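PDB 6SLL: L-2,4-diaminobutyric acid acetyltransferase from Geobacillus sp., which acetylates L-2,4-diaminobutyric acid with acetyl-coenzyme A as the likely acetyl donor, a step in the biosynthesis of the chemical chaperone ectoine. Local coordinates for residues Ser75-Pro80 with Phe87-Ala92; Val126-Met131 with Thr164-Pro169; Thr30-Leu35 with Gly68-Phe73. All blocks are in the same frame, centred on the assembly; numbering follows the deposited sequence.

Along the chain, interaction 3 comes first, interaction 1 follows and interaction 2 comes last, and all three reach the same mixed sheet of the GNAT acetyltransferase fold. Interactions 1 and 3 share strand 69-78 and touch each other, Phe-73 N standing 2.9 Å from Ala-92 O, although their centres lie about 17 Å apart. Interaction 2 sits farther along the sheet, where strands 121-125 and 168-173 run side by side; its centre is about 17 Å from that of interaction 1 and about 23 Å from that of interaction 3. Interactions 1 and 2 thus grip diaminobutyric acid from two parts of the sheet, while interaction 3 packs helix 29-39 onto strand 69-78, beside substrate-binding strand 85-93.

Interaction 1: Ser75-Pro80 with Phe87-Ala92; sequences SAFRSP and FVWQVA. With DAB (2,4-diaminobutyric acid), chain G; COA (coenzyme A), chain F.
Ser-75 meets both Trp-89 and Gln-90. Its N-H bonds Gln-90 O, its carbonyl takes the N-H of Trp-89 (N to O 2.8 Å), and OG, turned between the backbone N and the carbonyl carbon (chi1 51°), accepts from Gln-90 N at 3.0 Å. Water 1 joins OG to Gln-90 OE1, which the hydroxyl of Tyr-50 also bonds, and lies over the centre of one face of the Trp-89 indole. Ala-76 turns to the other side of the sheet, its CB 4.2 Å from Val-88 CG2. Phe-77 and Phe-87 exchange two backbone bonds as a hydrogen-bonded pair. Their side chains run side by side in the same direction, the rings inclined by 31°, with Phe-77 CZ 3.5 Å from Phe-87 CD2; Phe-87 CB sits over a face of the Phe-77 ring. Trp-89 CE3 comes to the edge of that ring, and Tyr-56, Phe-57 and Tyr-48 of the second subunit add their own rings to the cluster. On the ligand side, diaminobutyrate ND gives its bond to Trp-89 O (2.9 Å), and Gln-90 NE2 reaches OXT of the same ligand at 3.0 Å, nearly straight at 163°. Cut back to an alanine, Gln-90 would lose its amide, probably leaving the ligand carboxylate without that donor and water 1 without its partner at OE1. Trp-89 and Gln-90 both standing opposite Ser-75 is consistent with the bulge that GNAT enzymes carry in this strand; here the antiparallel hairpin 69-78/85-93 forms a wall of the substrate site.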
loop_
_atom_site.group_PDB
_atom_site.type_symbol
_atom_site.label_atom_id
_atom_site.label_comp_id
_atom_site.label_asym_id
_atom_site.label_seq_id
_atom_site.Cartn_x
_atom_site.Cartn_y
_atom_site.Cartn_z
ATOM N N SER B 75 -0.981 6.919 -7.612
ATOM C CA SER B 75 -1.571 6.139 -6.550
ATOM C C SER B 75 -1.931 7.051 -5.367
ATOM O O SER B 75 -1.159 7.951 -4.987
ATOM C CB SER B 75 -0.640 5.079 -6.071
ATOM O OG SER B 75 0.640 5.581 -5.754
ATOM N N ALA B 76 -3.099 6.792 -4.776
ATOM C CA ALA B 76 -3.508 7.534 -3.602
ATOM C C ALA B 76 -4.469 6.684 -2.856
ATOM O O ALA B 76 -5.072 5.723 -3.339
ATOM C CB ALA B 76 -4.179 8.850 -4.005
ATOM N N PHE B 77 -4.739 7.077 -1.579
ATOM C CA PHE B 77 -5.724 6.413 -0.710
ATOM C C PHE B 77 -6.217 7.383 0.310
ATOM O O PHE B 77 -5.472 8.317 0.710
ATOM C CB PHE B 77 -5.189 5.117 -0.073
ATOM C CG PHE B 77 -3.941 5.334 0.741
ATOM C CD1 PHE B 77 -3.962 5.835 2.036
ATOM C CD2 PHE B 77 -2.703 5.075 0.204
ATOM C CE1 PHE B 77 -2.788 6.082 2.750
ATOM C CE2 PHE B 77 -1.540 5.288 0.943
ATOM C CZ PHE B 77 -1.560 5.787 2.202
ATOM N N ARG B 78 -7.458 7.249 0.748
ATOM C CA ARG B 78 -7.924 8.040 1.868
ATOM C C ARG B 78 -7.360 7.484 3.166
ATOM O O ARG B 78 -7.330 6.280 3.385
ATOM C CB ARG B 78 -9.450 8.099 1.910
ATOM C CG ARG B 78 -9.989 8.697 0.672
ATOM C CD ARG B 78 -11.188 9.205 0.552
ATOM N NE ARG B 78 -11.650 10.243 1.486
ATOM C CZ ARG B 78 -12.692 10.956 1.238
ATOM N NH1 ARG B 78 -13.388 10.790 0.150
ATOM N NH2 ARG B 78 -13.133 11.811 2.171
ATOM N N SER B 79 -6.864 8.371 4.046
ATOM C CA SER B 79 -6.270 7.880 5.301
ATOM C C SER B 79 -7.325 7.172 6.139
ATOM O O SER B 79 -8.311 7.794 6.467
ATOM C CB SER B 79 -5.695 9.117 6.008
ATOM O OG SER B 79 -5.271 8.702 7.306
ATOM N N PRO B 80 -7.050 5.965 6.576
ATOM C CA PRO B 80 -8.092 5.281 7.367
ATOM C C PRO B 80 -8.500 5.987 8.630
ATOM O O PRO B 80 -9.741 6.096 8.915
ATOM C CB PRO B 80 -7.434 3.913 7.646
ATOM C CG PRO B 80 -6.617 3.653 6.436
ATOM C CD PRO B 80 -6.042 5.012 6.078
ATOM N N PHE B 87 -4.022 10.736 0.834
ATOM C CA PHE B 87 -2.566 10.630 0.717
ATOM C C PHE B 87 -2.222 10.258 -0.720
ATOM O O PHE B 87 -2.724 9.225 -1.217
ATOM C CB PHE B 87 -2.033 9.565 1.693
ATOM C CG PHE B 87 -0.519 9.524 1.638
ATOM C CD1 PHE B 87 0.218 10.411 2.333
ATOM C CD2 PHE B 87 0.122 8.591 0.893
ATOM C CE1 PHE B 87 1.582 10.393 2.296
ATOM C CE2 PHE B 87 1.507 8.549 0.851
ATOM C CZ PHE B 87 2.233 9.489 1.557
ATOM N N VAL B 88 -1.413 11.089 -1.359
ATOM C CA VAL B 88 -0.950 10.816 -2.695
ATOM C C VAL B 88 0.410 10.187 -2.577
ATOM O O VAL B 88 1.367 10.812 -2.011
ATOM C CB VAL B 88 -0.945 12.028 -3.608
ATOM C CG1 VAL B 88 -0.340 11.699 -4.935
ATOM C CG2 VAL B 88 -2.349 12.590 -3.741
ATOM N N TRP B 89 0.569 8.936 -3.009
ATOM C CA TRP B 89 1.739 8.113 -2.808
ATOM C C TRP B 89 2.733 8.300 -3.904
ATOM O O TRP B 89 3.835 8.848 -3.649
ATOM C CB TRP B 89 1.293 6.670 -2.601
ATOM C CG TRP B 89 2.369 5.681 -2.296
ATOM C CD1 TRP B 89 3.735 5.874 -2.187
ATOM C CD2 TRP B 89 2.142 4.286 -2.046
ATOM N NE1 TRP B 89 4.306 4.668 -1.916
ATOM C CE2 TRP B 89 3.370 3.680 -1.843
ATOM C CE3 TRP B 89 1.001 3.521 -2.004
ATOM C CZ2 TRP B 89 3.505 2.339 -1.553
ATOM C CZ3 TRP B 89 1.118 2.160 -1.689
ATOM C CH2 TRP B 89 2.370 1.605 -1.494
ATOM N N GLN B 90 2.447 7.888 -5.147
ATOM C CA GLN B 90 3.405 8.046 -6.259
ATOM C C GLN B 90 2.700 8.716 -7.433
ATOM O O GLN B 90 1.575 8.324 -7.788
ATOM C CB GLN B 90 4.000 6.688 -6.686
ATOM C CG GLN B 90 4.849 6.069 -5.590
ATOM C CD GLN B 90 5.519 4.784 -5.971
ATOM O OE1 GLN B 90 4.866 3.842 -6.405
ATOM N NE2 GLN B 90 6.820 4.741 -5.827
ATOM N N VAL B 91 3.397 9.650 -8.048
ATOM C CA VAL B 91 3.001 10.255 -9.317
ATOM C C VAL B 91 4.100 10.033 -10.306
ATOM O O VAL B 91 5.243 10.479 -10.014
ATOM C CB VAL B 91 2.644 11.748 -9.164
ATOM C CG1 VAL B 91 2.177 12.330 -10.452
ATOM C CG2 VAL B 91 1.749 12.065 -7.999
ATOM N N ALA B 92 3.814 9.465 -11.441
ATOM C CA ALA B 92 4.855 9.208 -12.469
ATOM C C ALA B 92 4.300 9.529 -13.846
ATOM O O ALA B 92 3.168 9.118 -14.143
ATOM C CB ALA B 92 5.245 7.722 -12.435
HETATM N N DAB G . 9.774 8.367 -2.795
HETATM C CA DAB G . 8.439 7.881 -2.331
HETATM C C DAB G . 7.976 6.817 -3.303
HETATM O O DAB G . 7.039 6.125 -2.923
HETATM C CB DAB G . 7.427 9.026 -2.219
HETATM C CG DAB G . 6.994 9.631 -3.517
HETATM N ND DAB G . 6.005 10.718 -3.248
HETATM O OXT DAB G . 8.509 6.704 -4.401
HETATM N N1A COA F . 10.882 21.912 -15.767
HETATM C C2A COA F . 10.126 22.928 -15.328
HETATM N N3A COA F . 8.858 22.891 -14.910
HETATM C C4A COA F . 8.315 21.645 -15.009
HETATM C C5A COA F . 9.022 20.522 -15.422
HETATM C C6A COA F . 10.370 20.650 -15.814
HETATM N N6A COA F . 11.123 19.686 -16.256
HETATM N N7A COA F . 8.141 19.450 -15.453
HETATM C C8A COA F . 6.987 19.902 -14.987
HETATM N N9A COA F . 7.081 21.219 -14.679
HETATM C C1B COA F . 6.065 22.007 -14.130
HETATM C C2B COA F . 5.034 22.453 -15.174
HETATM O O2B COA F . 5.436 23.617 -15.814
HETATM C C3B COA F . 3.800 22.496 -14.292
HETATM O O3B COA F . 3.932 23.697 -13.420
HETATM P P3B COA F . 3.081 25.047 -13.719
HETATM O O7A COA F . 1.682 24.538 -13.310
HETATM O O8A COA F . 3.790 26.129 -12.889
HETATM O O9A COA F . 2.750 25.148 -15.294
HETATM C C4B COA F . 4.006 21.337 -13.355
HETATM O O4B COA F . 5.393 21.179 -13.180
HETATM C C5B COA F . 3.214 20.124 -13.850
HETATM O O5B COA F . 3.597 19.812 -15.211
HETATM P P1A COA F . 3.069 18.527 -15.985
HETATM O O1A COA F . 3.406 18.700 -17.411
HETATM O O2A COA F . 1.674 18.208 -15.599
HETATM O O3A COA F . 4.061 17.430 -15.342
HETATM P P2A COA F . 4.502 16.035 -16.024
HETATM O O4A COA F . 3.348 15.397 -16.695
HETATM O O5A COA F . 5.732 16.271 -16.842
HETATM O O6A COA F . 4.836 15.174 -14.770
HETATM C CBP COA F . 6.204 14.504 -12.904
HETATM C CCP COA F . 5.551 15.663 -13.611
HETATM C CDP COA F . 6.747 15.027 -11.541
HETATM C CEP COA F . 5.200 13.434 -12.664
HETATM C CAP COA F . 7.355 14.002 -13.837
HETATM O OAP COA F . 8.358 15.050 -13.911
HETATM C C9P COA F . 8.022 12.735 -13.429
HETATM O O9P COA F . 7.468 11.622 -13.410
HETATM N N8P COA F . 9.323 12.914 -13.073
HETATM C C7P COA F . 10.239 11.963 -12.672
HETATM C C6P COA F . 11.738 12.367 -13.117
HETATM C C5P COA F . 12.367 13.381 -12.221
HETATM O O5P COA F . 11.705 14.441 -11.941
HETATM N N4P COA F . 13.518 13.246 -11.868
HETATM C C3P COA F . 14.254 14.255 -10.996
HETATM C C2P COA F . 15.744 13.527 -10.558
HETATM S S1P COA F . 16.770 13.626 -11.993
HETATM O O HOH W 1 2.346 3.533 -5.315
#

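Interaction 2: Val126-Met131 with Thr164-Pro169; sequences VSPSNM and THEDEP. With DAB (2,4-diaminobutyric acid), chain G.
Glu-166 lays its extended side chain against the ring of Pro-128, the two sliding past each other in opposite directions, with OE2 3.3 Å from Pro-128 CD. This is where, in the GNAT fold, the loop between strand 121-125 and helix 131-144 meets the approach to strand 168-173. The Glu-166 carboxylate grips Ser-129 chiefly through OE2, which offers its syn lone pair to Ser-129 N at 2.7 Å and so ties down the loop just ahead of the helix; OE1 also meets the Ser-129 hydroxyl, but that contact is very short and doubtful in detail. The backbone carbonyl of Glu-166 receives ND1 of His-165 on a lone pair, the acceptor almost exactly in the ring plane (N to O 2.7 Å). The histidine is further fixed by Asp-43 at NE2 and by stacking on Phe-159.

In one of its two modelled conformers, Ser-127 OG lies beside its own backbone N and donates a hydrogen bond to Asp-167 O at 2.8 Å, approaching from outside the carbonyl plane. Farther on, Val-126 N bonds Pro-169 O, continuing the antiparallel pairing of strands 121-125 and 168-173, while Pro-169 CD rests 3.4 Å from Val-126 O.

Glu-168 bends at its second torsion (chi2 -81°), which carries its carboxylate round to the substrate. Thr-125 OG1 holds OE1, and Tyr-48 of the second subunit packs on the side chain. OE2 accepts the amine N of diaminobutyric acid at 2.7 Å, and OE1 accepts a hydrogen bond from water 2, which in turn accepts from Ser-127 N at 3.1 Å.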
loop_
_atom_site.group_PDB
_atom_site.type_symbol
_atom_site.label_atom_id
_atom_site.label_comp_id
_atom_site.label_asym_id
_atom_site.label_seq_id
_atom_site.Cartn_x
_atom_site.Cartn_y
_atom_site.Cartn_z
ATOM N N VAL B 126 7.571 14.958 -0.813
ATOM C CA VAL B 126 8.264 15.308 -2.038
ATOM C C VAL B 126 9.752 15.619 -1.677
ATOM O O VAL B 126 9.996 16.656 -1.028
ATOM C CB VAL B 126 7.655 16.499 -2.750
ATOM C CG1 VAL B 126 8.368 16.645 -4.106
ATOM C CG2 VAL B 126 6.187 16.356 -2.971
ATOM N N SER B 127 10.659 14.916 -2.177
ATOM C CA SER B 127 11.931 15.179 -1.761
ATOM C C SER B 127 12.477 16.383 -2.420
ATOM O O SER B 127 11.869 17.034 -3.362
ATOM C CB SER B 127 12.776 13.976 -2.110
ATOM O OG SER B 127 12.507 12.616 -1.416
ATOM N N PRO B 128 13.728 16.637 -2.063
ATOM C CA PRO B 128 14.355 17.787 -2.832
ATOM C C PRO B 128 14.739 17.643 -4.257
ATOM O O PRO B 128 14.606 18.439 -5.085
ATOM C CB PRO B 128 15.492 18.213 -1.955
ATOM C CG PRO B 128 15.109 17.815 -0.529
ATOM C CD PRO B 128 14.311 16.485 -0.718
ATOM N N SER B 129 15.111 16.427 -4.640
ATOM C CA SER B 129 15.431 16.191 -6.069
ATOM C C SER B 129 14.270 16.004 -6.989
ATOM O O SER B 129 14.441 16.046 -8.224
ATOM C CB SER B 129 16.328 15.054 -6.261
ATOM O OG SER B 129 15.631 13.913 -6.265
ATOM N N ASN B 130 13.050 15.902 -6.434
ATOM C CA ASN B 130 11.842 15.716 -7.217
ATOM C C ASN B 130 11.306 17.112 -7.443
ATOM O O ASN B 130 10.171 17.531 -7.021
ATOM C CB ASN B 130 10.933 14.789 -6.489
ATOM C CG ASN B 130 11.296 13.348 -6.526
ATOM O OD1 ASN B 130 12.500 12.962 -6.404
ATOM N ND2 ASN B 130 10.280 12.506 -6.451
ATOM N N MET B 131 12.056 17.888 -8.208
ATOM C CA MET B 131 11.854 19.245 -8.379
ATOM C C MET B 131 10.453 19.587 -9.181
ATOM O O MET B 131 9.629 20.484 -8.881
ATOM C CB MET B 131 13.135 19.605 -9.185
ATOM C CG MET B 131 14.393 19.583 -8.334
ATOM S SD MET B 131 15.934 19.757 -9.250
ATOM C CE MET B 131 15.744 18.240 -10.211
ATOM N N THR B 164 21.692 5.565 0.420
ATOM C CA THR B 164 21.394 6.965 0.742
ATOM C C THR B 164 19.977 7.220 0.181
ATOM O O THR B 164 19.738 6.807 -0.983
ATOM C CB THR B 164 22.445 7.852 -0.011
ATOM O OG1 THR B 164 23.747 7.579 0.525
ATOM C CG2 THR B 164 22.162 9.346 0.149
ATOM N N HIS B 165 19.075 7.731 0.979
ATOM C CA HIS B 165 17.788 8.145 0.512
ATOM C C HIS B 165 17.655 9.591 0.930
ATOM O O HIS B 165 18.061 9.984 2.046
ATOM C CB HIS B 165 16.672 7.338 1.163
ATOM C CG HIS B 165 15.338 7.426 0.509
ATOM N ND1 HIS B 165 14.508 8.521 0.596
ATOM C CD2 HIS B 165 14.703 6.542 -0.271
ATOM C CE1 HIS B 165 13.387 8.286 -0.090
ATOM N NE2 HIS B 165 13.480 7.082 -0.633
ATOM N N GLU B 166 17.013 10.394 0.139
ATOM C CA GLU B 166 16.706 11.735 0.443
ATOM C C GLU B 166 15.644 11.888 1.549
ATOM O O GLU B 166 14.838 10.948 1.747
ATOM C CB GLU B 166 16.268 12.589 -0.729
ATOM C CG GLU B 166 17.320 12.813 -1.856
ATOM C CD GLU B 166 16.524 13.545 -3.011
ATOM O OE1 GLU B 166 16.255 12.946 -4.099
ATOM O OE2 GLU B 166 16.287 14.832 -2.857
ATOM N N ASP B 167 15.607 13.009 2.231
ATOM C CA ASP B 167 14.472 13.328 3.053
ATOM C C ASP B 167 13.193 13.326 2.206
ATOM O O ASP B 167 13.153 13.657 1.048
ATOM C CB ASP B 167 14.564 14.751 3.659
ATOM C CG ASP B 167 15.727 14.970 4.668
ATOM O OD1 ASP B 167 16.171 14.003 5.225
ATOM O OD2 ASP B 167 16.150 16.119 4.792
ATOM N N GLU B 168 12.086 13.010 2.913
ATOM C CA GLU B 168 10.709 12.966 2.324
ATOM C C GLU B 168 9.827 13.923 3.161
ATOM O O GLU B 168 8.999 13.446 3.933
ATOM C CB GLU B 168 10.171 11.556 2.361
ATOM C CG GLU B 168 10.853 10.649 1.358
ATOM C CD GLU B 168 10.368 10.739 -0.073
ATOM O OE1 GLU B 168 9.411 11.502 -0.363
ATOM O OE2 GLU B 168 10.931 9.993 -0.908
ATOM N N PRO B 169 9.973 15.229 3.024
ATOM C CA PRO B 169 9.156 16.148 3.812
ATOM C C PRO B 169 7.688 16.021 3.386
ATOM O O PRO B 169 7.352 15.760 2.220
ATOM C CB PRO B 169 9.692 17.500 3.460
ATOM C CG PRO B 169 10.457 17.259 2.253
ATOM C CD PRO B 169 10.928 15.923 2.171
HETATM N N DAB G . 9.774 8.367 -2.795
HETATM C CA DAB G . 8.439 7.881 -2.331
HETATM C C DAB G . 7.976 6.817 -3.303
HETATM O O DAB G . 7.039 6.125 -2.923
HETATM C CB DAB G . 7.427 9.026 -2.219
HETATM C CG DAB G . 6.994 9.631 -3.517
HETATM N ND DAB G . 6.005 10.718 -3.248
HETATM O OXT DAB G . 8.509 6.704 -4.401
HETATM O O HOH W 2 9.496 12.190 -2.984
#

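Interaction 3: Thr30-Leu35 with Gly68-Phe73; sequences TRVWEL and GDIVGF
With CG1 of Val-32 set opposite its backbone N (chi1 170°) and the ring of Phe-73 likewise swung opposite its own (chi1 177°), the two side chains cross at about a right angle. CG1 then stands over the centre of the phenyl ring, almost on its normal and 3.5 Å from the centroid, a CH-pi contact in which one methyl meets all six ring carbons. The second methyl, CG2, leans toward the CD1 side of the ring, 3.9 Å from that atom. One turn on, Leu-35 slips its CD2 branch beside the strand, 3.8 Å from Phe-73 CB and equally near the backbone at Gly-72 and Phe-73; CD1 reaches back to the carbonyl of Ile-70.

At the outer end, Arg-31 bends at its third torsion and lies across Ile-70, whose CD1 sits under the middle of one guanidinium face and 3.7 Å from Arg-31 CB. The flat cation thus covers an apolar methyl while its edge stays available for polar partners: NH1 makes a weak bond to Gly-68 O at 3.0 Å, and water 3 accepts from both NH1 and Ile-70 N, the latter at 2.9 Å. Glu-65 and Asp-28 lie near NH2 as long, weak ion pairs, and Ile-63 of strand 62-66 extends the apolar layer beneath Val-32.

The axes of the segments 30-35 and 69-73 cross at -65°. Val-71 and Gly-72, both facing Ala-64, form a classic beta bulge between Ile-70 and Phe-73, and the whole is the helix-on-sheet packing of the first helix in the GNAT fold.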
loop_
_atom_site.group_PDB
_atom_site.type_symbol
_atom_site.label_atom_id
_atom_site.label_comp_id
_atom_site.label_asym_id
_atom_site.label_seq_id
_atom_site.Cartn_x
_atom_site.Cartn_y
_atom_site.Cartn_z
ATOM N N THR B 30 1.593 -4.947 -13.751
ATOM C CA THR B 30 2.900 -5.023 -14.364
ATOM C C THR B 30 3.318 -3.807 -15.110
ATOM O O THR B 30 4.444 -3.336 -15.030
ATOM C CB THR B 30 2.989 -6.330 -15.190
ATOM O OG1 THR B 30 3.221 -7.410 -14.277
ATOM C CG2 THR B 30 4.078 -6.267 -16.216
ATOM N N ARG B 31 2.394 -3.271 -15.957
ATOM C CA ARG B 31 2.767 -2.123 -16.766
ATOM C C ARG B 31 2.991 -0.884 -15.927
ATOM O O ARG B 31 3.837 -0.026 -16.216
ATOM C CB ARG B 31 1.757 -1.858 -17.866
ATOM C CG ARG B 31 1.819 -2.892 -18.982
ATOM C CD ARG B 31 1.041 -2.572 -20.309
ATOM N NE ARG B 31 -0.276 -2.295 -20.130
ATOM C CZ ARG B 31 -0.959 -1.487 -20.888
ATOM N NH1 ARG B 31 -0.532 -0.590 -21.846
ATOM N NH2 ARG B 31 -2.250 -1.431 -20.595
ATOM N N VAL B 32 2.189 -0.767 -14.835
ATOM C CA VAL B 32 2.454 0.340 -13.882
ATOM C C VAL B 32 3.799 0.180 -13.200
ATOM O O VAL B 32 4.577 1.119 -13.083
ATOM C CB VAL B 32 1.281 0.431 -12.843
ATOM C CG1 VAL B 32 1.680 1.386 -11.737
ATOM C CG2 VAL B 32 0.036 0.871 -13.544
ATOM N N TRP B 33 4.125 -1.060 -12.770
ATOM C CA TRP B 33 5.401 -1.354 -12.175
ATOM C C TRP B 33 6.544 -0.928 -13.129
ATOM O O TRP B 33 7.521 -0.330 -12.701
ATOM C CB TRP B 33 5.428 -2.830 -11.810
ATOM C CG TRP B 33 6.739 -3.313 -11.225
ATOM C CD1 TRP B 33 7.151 -3.221 -9.940
ATOM C CD2 TRP B 33 7.822 -3.942 -11.968
ATOM N NE1 TRP B 33 8.403 -3.777 -9.809
ATOM C CE2 TRP B 33 8.828 -4.232 -11.020
ATOM C CE3 TRP B 33 7.958 -4.324 -13.290
ATOM C CZ2 TRP B 33 9.972 -4.881 -11.371
ATOM C CZ3 TRP B 33 9.092 -5.015 -13.642
ATOM C CH2 TRP B 33 10.097 -5.259 -12.714
ATOM N N GLU B 34 6.385 -1.331 -14.393
ATOM C CA GLU B 34 7.416 -0.950 -15.379
ATOM C C GLU B 34 7.576 0.533 -15.520
ATOM O O GLU B 34 8.715 1.078 -15.603
ATOM C CB GLU B 34 7.094 -1.587 -16.736
ATOM C CG GLU B 34 7.279 -3.124 -16.721
ATOM C CD GLU B 34 6.848 -3.813 -17.949
ATOM O OE1 GLU B 34 6.013 -3.254 -18.672
ATOM O OE2 GLU B 34 7.329 -4.941 -18.180
ATOM N N LEU B 35 6.433 1.286 -15.507
ATOM C CA LEU B 35 6.495 2.759 -15.543
ATOM C C LEU B 35 7.250 3.328 -14.362
ATOM O O LEU B 35 8.136 4.161 -14.496
ATOM C CB LEU B 35 5.067 3.357 -15.610
ATOM C CG LEU B 35 4.958 4.833 -15.537
ATOM C CD1 LEU B 35 5.271 5.459 -16.873
ATOM C CD2 LEU B 35 3.561 5.295 -15.187
ATOM N N GLY B 68 -2.031 3.570 -26.616
ATOM C CA GLY B 68 -1.925 2.203 -26.050
ATOM C C GLY B 68 -0.949 1.922 -24.981
ATOM O O GLY B 68 -0.927 0.827 -24.480
ATOM N N ASP B 69 -0.083 2.937 -24.722
ATOM C CA ASP B 69 0.991 2.812 -23.723
ATOM C C ASP B 69 0.556 3.549 -22.434
ATOM O O ASP B 69 0.003 4.633 -22.510
ATOM C CB ASP B 69 2.299 3.498 -24.196
ATOM C CG ASP B 69 2.927 2.824 -25.301
ATOM O OD1 ASP B 69 2.628 1.612 -25.556
ATOM O OD2 ASP B 69 3.448 3.628 -26.099
ATOM N N ILE B 70 0.812 2.929 -21.282
ATOM C CA ILE B 70 0.628 3.639 -20.005
ATOM C C ILE B 70 1.743 4.669 -19.952
ATOM O O ILE B 70 2.932 4.325 -19.954
ATOM C CB ILE B 70 0.510 2.683 -18.804
ATOM C CG1 ILE B 70 -0.826 1.834 -18.898
ATOM C CG2 ILE B 70 0.591 3.505 -17.523
ATOM C CD1 ILE B 70 -0.910 0.752 -17.808
ATOM N N VAL B 71 1.377 5.930 -19.846
ATOM C CA VAL B 71 2.306 7.035 -19.757
ATOM C C VAL B 71 2.266 7.784 -18.450
ATOM O O VAL B 71 3.072 8.675 -18.215
ATOM C CB VAL B 71 2.218 7.959 -20.972
ATOM C CG1 VAL B 71 2.587 7.221 -22.280
ATOM C CG2 VAL B 71 0.895 8.650 -21.044
ATOM N N GLY B 72 1.237 7.515 -17.607
ATOM C CA GLY B 72 1.132 8.193 -16.319
ATOM C C GLY B 72 0.419 7.344 -15.345
ATOM O O GLY B 72 -0.469 6.529 -15.683
ATOM N N PHE B 73 0.731 7.562 -14.064
ATOM C CA PHE B 73 0.046 6.853 -12.934
ATOM C C PHE B 73 0.089 7.775 -11.741
ATOM O O PHE B 73 1.107 8.431 -11.453
ATOM C CB PHE B 73 0.760 5.541 -12.633
ATOM C CG PHE B 73 0.200 4.774 -11.461
ATOM C CD1 PHE B 73 -0.977 4.107 -11.574
ATOM C CD2 PHE B 73 0.915 4.648 -10.294
ATOM C CE1 PHE B 73 -1.472 3.338 -10.539
ATOM C CE2 PHE B 73 0.476 3.885 -9.233
ATOM C CZ PHE B 73 -0.729 3.229 -9.365
HETATM O O HOH W 3 2.452 0.559 -21.088
#